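Cellulase (Uncultured bacterium, PDB 3WX5) probably hydrolyses internal beta-1,4-glucosidic bonds of cellulose, as a family 12 endoglucanase. Local coordinates at residues T111-S115 with G116-A120; G208-S211 with P212-L216. All blocks are in the same frame, centred on the assembly; numbering follows the deposited sequence.

Interaction 1. Residues T111-S115 with G116-A120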
loop_
_atom_site.group_PDB
_atom_site.type_symbol
_atom_site.label_atom_id
_atom_site.label_comp_id
_atom_site.label_asym_id
_atom_site.label_seq_id
_atom_site.Cartn_x
_atom_site.Cartn_y
_atom_site.Cartn_z
ATOM N N THR A 111 -10.550 2.861 9.198
ATOM C CA THR A 111 -11.115 2.792 10.536
ATOM C C THR A 111 -10.109 2.042 11.416
ATOM O O THR A 111 -9.859 0.850 11.203
ATOM C CB THR A 111 -12.494 2.072 10.495
ATOM O OG1 THR A 111 -13.353 2.760 9.567
ATOM C CG2 THR A 111 -13.146 2.060 11.889
ATOM N N PRO A 112 -9.482 2.751 12.371
ATOM C CA PRO A 112 -8.494 2.144 13.259
ATOM C C PRO A 112 -9.133 1.252 14.320
ATOM O O PRO A 112 -10.379 1.223 14.452
ATOM C CB PRO A 112 -7.826 3.344 13.930
ATOM C CG PRO A 112 -8.794 4.463 13.807
ATOM C CD PRO A 112 -9.881 4.093 12.814
ATOM N N ILE A 113 -8.300 0.462 14.999
ATOM C CA ILE A 113 -8.768 -0.342 16.152
ATOM C C ILE A 113 -7.885 -0.098 17.376
ATOM O O ILE A 113 -6.780 0.428 17.242
ATOM C CB ILE A 113 -8.804 -1.858 15.830
ATOM C CG1 ILE A 113 -7.427 -2.371 15.372
ATOM C CG2 ILE A 113 -9.858 -2.155 14.780
ATOM C CD1 ILE A 113 -7.392 -3.913 15.247
ATOM N N SER A 114 -8.350 -0.537 18.547
ATOM C CA SER A 114 -7.649 -0.304 19.816
ATOM C C SER A 114 -6.928 -1.541 20.316
ATOM O O SER A 114 -6.854 -1.773 21.531
ATOM C CB SER A 114 -8.660 0.086 20.897
ATOM O OG SER A 114 -9.017 1.437 20.712
ATOM N N SER A 115 -6.474 -2.382 19.407
ATOM C CA SER A 115 -5.704 -3.553 19.810
ATOM C C SER A 115 -4.794 -3.956 18.645
ATOM O O SER A 115 -4.938 -3.451 17.537
ATOM C CB SER A 115 -6.645 -4.711 20.140
ATOM O OG SER A 115 -7.291 -5.205 18.966
ATOM N N GLY A 116 -3.961 -4.961 18.861
ATOM C CA GLY A 116 -3.077 -5.444 17.799
ATOM C C GLY A 116 -1.849 -4.592 17.538
ATOM O O GLY A 116 -1.613 -3.544 18.185
ATOM N N ARG A 117 -1.032 -5.065 16.599
ATOM C CA ARG A 117 0.128 -4.321 16.151
ATOM C C ARG A 117 0.067 -4.291 14.631
ATOM O O ARG A 117 0.063 -5.348 13.991
ATOM C CB ARG A 117 1.411 -5.030 16.628
ATOM C CG ARG A 117 1.447 -5.182 18.165
ATOM C CD ARG A 117 2.815 -5.708 18.638
ATOM N NE ARG A 117 3.813 -4.643 18.481
ATOM C CZ ARG A 117 4.941 -4.754 17.788
ATOM N NH1 ARG A 117 5.265 -5.919 17.206
ATOM N NH2 ARG A 117 5.745 -3.702 17.673
ATOM N N TRP A 118 -0.111 -3.096 14.075
ATOM C CA TRP A 118 -0.488 -2.934 12.660
ATOM C C TRP A 118 -0.200 -1.499 12.237
ATOM O O TRP A 118 0.095 -0.624 13.077
ATOM C CB TRP A 118 -1.986 -3.233 12.430
ATOM C CG TRP A 118 -2.893 -2.445 13.382
ATOM C CD1 TRP A 118 -3.426 -2.898 14.571
ATOM C CD2 TRP A 118 -3.358 -1.091 13.225
ATOM N NE1 TRP A 118 -4.152 -1.896 15.167
ATOM C CE2 TRP A 118 -4.121 -0.775 14.376
ATOM C CE3 TRP A 118 -3.224 -0.124 12.221
ATOM C CZ2 TRP A 118 -4.690 0.485 14.575
ATOM C CZ3 TRP A 118 -3.816 1.147 12.412
ATOM C CH2 TRP A 118 -4.542 1.429 13.586
ATOM N N ASN A 119 -0.179 -1.280 10.926
ATOM C CA ASN A 119 -0.173 0.076 10.396
ATOM C C ASN A 119 -1.222 0.186 9.305
ATOM O O ASN A 119 -1.807 -0.839 8.921
ATOM C CB ASN A 119 1.218 0.452 9.870
ATOM C CG ASN A 119 1.616 -0.308 8.597
ATOM O OD1 ASN A 119 0.766 -0.686 7.779
ATOM N ND2 ASN A 119 2.927 -0.389 8.355
ATOM N N ALA A 120 -1.555 1.422 8.924
ATOM C CA ALA A 120 -2.404 1.670 7.754
ATOM C C ALA A 120 -1.549 2.489 6.804
ATOM O O ALA A 120 -1.024 3.528 7.200
ATOM C CB ALA A 120 -3.665 2.485 8.173
#

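Interaction 2. Residues G208-S211 with P212-L216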
loop_
_atom_site.group_PDB
_atom_site.type_symbol
_atom_site.label_atom_id
_atom_site.label_comp_id
_atom_site.label_asym_id
_atom_site.label_seq_id
_atom_site.Cartn_x
_atom_site.Cartn_y
_atom_site.Cartn_z
ATOM N N GLY A 208 17.808 9.890 -4.443
ATOM C CA GLY A 208 18.551 8.848 -5.110
ATOM C C GLY A 208 18.025 7.454 -4.816
ATOM O O GLY A 208 18.682 6.472 -5.138
ATOM N N TYR A 209 16.831 7.362 -4.225
ATOM C CA TYR A 209 16.275 6.055 -3.838
ATOM C C TYR A 209 15.450 5.422 -4.951
ATOM O O TYR A 209 15.208 4.212 -4.934
ATOM C CB TYR A 209 15.393 6.186 -2.586
ATOM C CG TYR A 209 16.128 6.732 -1.358
ATOM C CD1 TYR A 209 17.468 6.463 -1.153
ATOM C CD2 TYR A 209 15.420 7.330 -0.325
ATOM C CE1 TYR A 209 18.139 6.945 -0.000
ATOM C CE2 TYR A 209 16.074 7.804 0.840
ATOM C CZ TYR A 209 17.420 7.619 0.972
ATOM O OH TYR A 209 18.054 8.036 2.129
ATOM N N ILE A 210 14.882 6.254 -5.815
ATOM C CA ILE A 210 14.132 5.731 -6.953
ATOM C C ILE A 210 14.753 6.325 -8.209
ATOM O O ILE A 210 14.994 7.529 -8.282
ATOM C CB ILE A 210 12.635 6.106 -6.862
ATOM C CG1 ILE A 210 11.958 5.322 -5.715
ATOM C CG2 ILE A 210 11.921 5.779 -8.182
ATOM C CD1 ILE A 210 10.535 5.613 -5.555
ATOM N N SER A 211 15.052 5.491 -9.189
ATOM C CA SER A 211 15.465 6.024 -10.486
ATOM C C SER A 211 14.262 6.491 -11.294
ATOM O O SER A 211 13.298 5.745 -11.467
ATOM C CB SER A 211 16.245 4.986 -11.298
ATOM O OG SER A 211 16.386 5.416 -12.653
ATOM N N PRO A 212 14.347 7.706 -11.872
ATOM C CA PRO A 212 13.198 8.205 -12.636
ATOM C C PRO A 212 12.940 7.400 -13.917
ATOM O O PRO A 212 11.876 7.538 -14.528
ATOM C CB PRO A 212 13.567 9.672 -12.926
ATOM C CG PRO A 212 15.056 9.712 -12.887
ATOM C CD PRO A 212 15.496 8.626 -11.901
ATOM N N THR A 213 13.854 6.496 -14.284
ATOM C CA THR A 213 13.591 5.621 -15.436
ATOM C C THR A 213 12.975 4.271 -15.018
ATOM O O THR A 213 12.562 3.490 -15.863
ATOM C CB THR A 213 14.845 5.339 -16.287
ATOM O OG1 THR A 213 15.836 4.703 -15.481
ATOM C CG2 THR A 213 15.416 6.632 -16.880
ATOM N N TRP A 214 12.766 4.082 -13.716
ATOM C CA TRP A 214 12.021 2.901 -13.260
ATOM C C TRP A 214 10.525 3.114 -13.513
ATOM O O TRP A 214 10.072 4.252 -13.571
ATOM C CB TRP A 214 12.274 2.645 -11.773
ATOM C CG TRP A 214 13.669 2.142 -11.480
ATOM C CD1 TRP A 214 14.622 1.766 -12.390
ATOM C CD2 TRP A 214 14.288 2.041 -10.185
ATOM N NE1 TRP A 214 15.789 1.401 -11.729
ATOM C CE2 TRP A 214 15.604 1.564 -10.381
ATOM C CE3 TRP A 214 13.845 2.290 -8.878
ATOM C CZ2 TRP A 214 16.489 1.337 -9.319
ATOM C CZ3 TRP A 214 14.707 2.052 -7.830
ATOM C CH2 TRP A 214 16.004 1.551 -8.049
ATOM N N TYR A 215 9.781 2.022 -13.683
ATOM C CA TYR A 215 8.329 2.076 -13.818
ATOM C C TYR A 215 7.658 1.979 -12.458
ATOM O O TYR A 215 8.012 1.118 -11.677
ATOM C CB TYR A 215 7.869 0.880 -14.626
ATOM C CG TYR A 215 8.357 0.985 -16.037
ATOM C CD1 TYR A 215 7.669 1.775 -16.968
ATOM C CD2 TYR A 215 9.560 0.416 -16.412
ATOM C CE1 TYR A 215 8.139 1.921 -18.270
ATOM C CE2 TYR A 215 10.049 0.569 -17.707
ATOM C CZ TYR A 215 9.334 1.328 -18.622
ATOM O OH TYR A 215 9.812 1.485 -19.894
ATOM N N LEU A 216 6.619 2.790 -12.261
ATOM C CA LEU A 216 5.591 2.543 -11.252
ATOM C C LEU A 216 4.670 1.437 -11.729
ATOM O O LEU A 216 4.086 1.545 -12.815
ATOM C CB LEU A 216 4.791 3.823 -11.007
ATOM C CG LEU A 216 3.568 3.693 -10.087
ATOM C CD1 LEU A 216 3.982 3.184 -8.682
ATOM C CD2 LEU A 216 2.830 5.059 -10.008
#

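Interaction 1. Residues T111-S115 with G116-A120
Trp118 reaches back toward the loop that precedes it, with its edge to the loop carbonyls, and meets Pro112, Ile113 and Ser115 with successive parts of its indole. Its CB leaves the start of strand 117-127 toward that loop, and CG then lies between the backbone N and the carbonyl carbon (chi1 52°), which swings the ring back toward the residues just passed. The five-membered ring arrives first. Trp118 CD1 comes within 3.4 Å of Ser115 O, and the next atom, Trp118 NE1, donates a hydrogen bond to Ser115 O at 2.9 Å. The bond is bent, with an N-H...O angle of 137°, although the oxygen lies almost exactly in the indole plane. Trp118 NE1 is also 3.3 Å from Ile113 CG1, which approaches obliquely and lies 3.8 Å from Trp118 CE2.

The loop carries the chain from strand 101-111 of the six-stranded sheet to strand 117-127 of the larger mixed sheet, so it is one of the connections between the two sheets of the jelly-roll sandwich that characterises glycoside hydrolase family 12. Beyond the fused bond, Trp118 CZ2 meets backbone: Ile113 O lies at the ring edge, in plane, at 3.4 Å. At the far end Trp118 CH2 packs on Pro112 CB at 3.8 Å.

Gly116 makes the bend between Ser115 and the strand with a positive phi of 78°, at which any CB would run into Ser115 O. Outside the loop, the Trp118 side chain rests on Asn147 and Arg149 of strand 140-149 and on Leu225 of strand 215-225. The Arg117 side chain leaves the strand away from the loop; its guanidinium forms a salt bridge with Asp71 and a hydrogen bond to Gly150 O.

Interaction 2. Residues G208-S211 with P212-L216
Ser211 sets its CB over the five-membered ring of the Trp214 indole, toward the rim of the ring system, a CH-pi contact 3.5 Å from the centroid of that ring and 6° off its normal. Ser211 N lies over the same ring system, 3.4 Å from Trp214 CE3. Ser211 OG, anti to the backbone N (chi1 168°), is carried on to Thr213 OG1, the two hydroxyls sharing a hydrogen bond of 3.0 Å.

Behind these side chains is a type I beta turn from Ser211 to Trp214, closed by Trp214 N donating to Ser211 O at 2.8 Å. The turn is the last part of the link between helix 197-206, which ends in a Schellman motif at Gly208, and strand 215-225. The six-membered ring takes the upstream residues, with Ile210 CG2 4.0 Å from Trp214 CE3 and Tyr209 O near Trp214 CZ3. Replacing Trp214 by an alanine removes the face under Ser211 CB and would probably open a gap beside Ile210 and Ser211. Farther out, Trp214 also touches Pro128, Ala140 and Asn179, and Thr213 O accepts a hydrogen bond from Arg97 NE.

From the N terminus, strand 101-111 of the six-stranded sheet ends at interaction 1, whose short loop is closed by a residue at the very start of strand 117-127 in the mixed sheet. The chain then builds strands 140-149, 157-164, 167-175, 179-185 and 191-196 and helix 197-206 before interaction 2 turns it into strand 215-225. The two contacts are therefore in series, neither nested nor crossed. The centres of interactions 1 and 2 are about 31 Å apart, and the two do not touch. They lie on opposite sides of the molecule. What joins them is the mixed sheet, in which strands 117-127 and 215-225 run side by side and antiparallel, each contact lying where one of these strands begins.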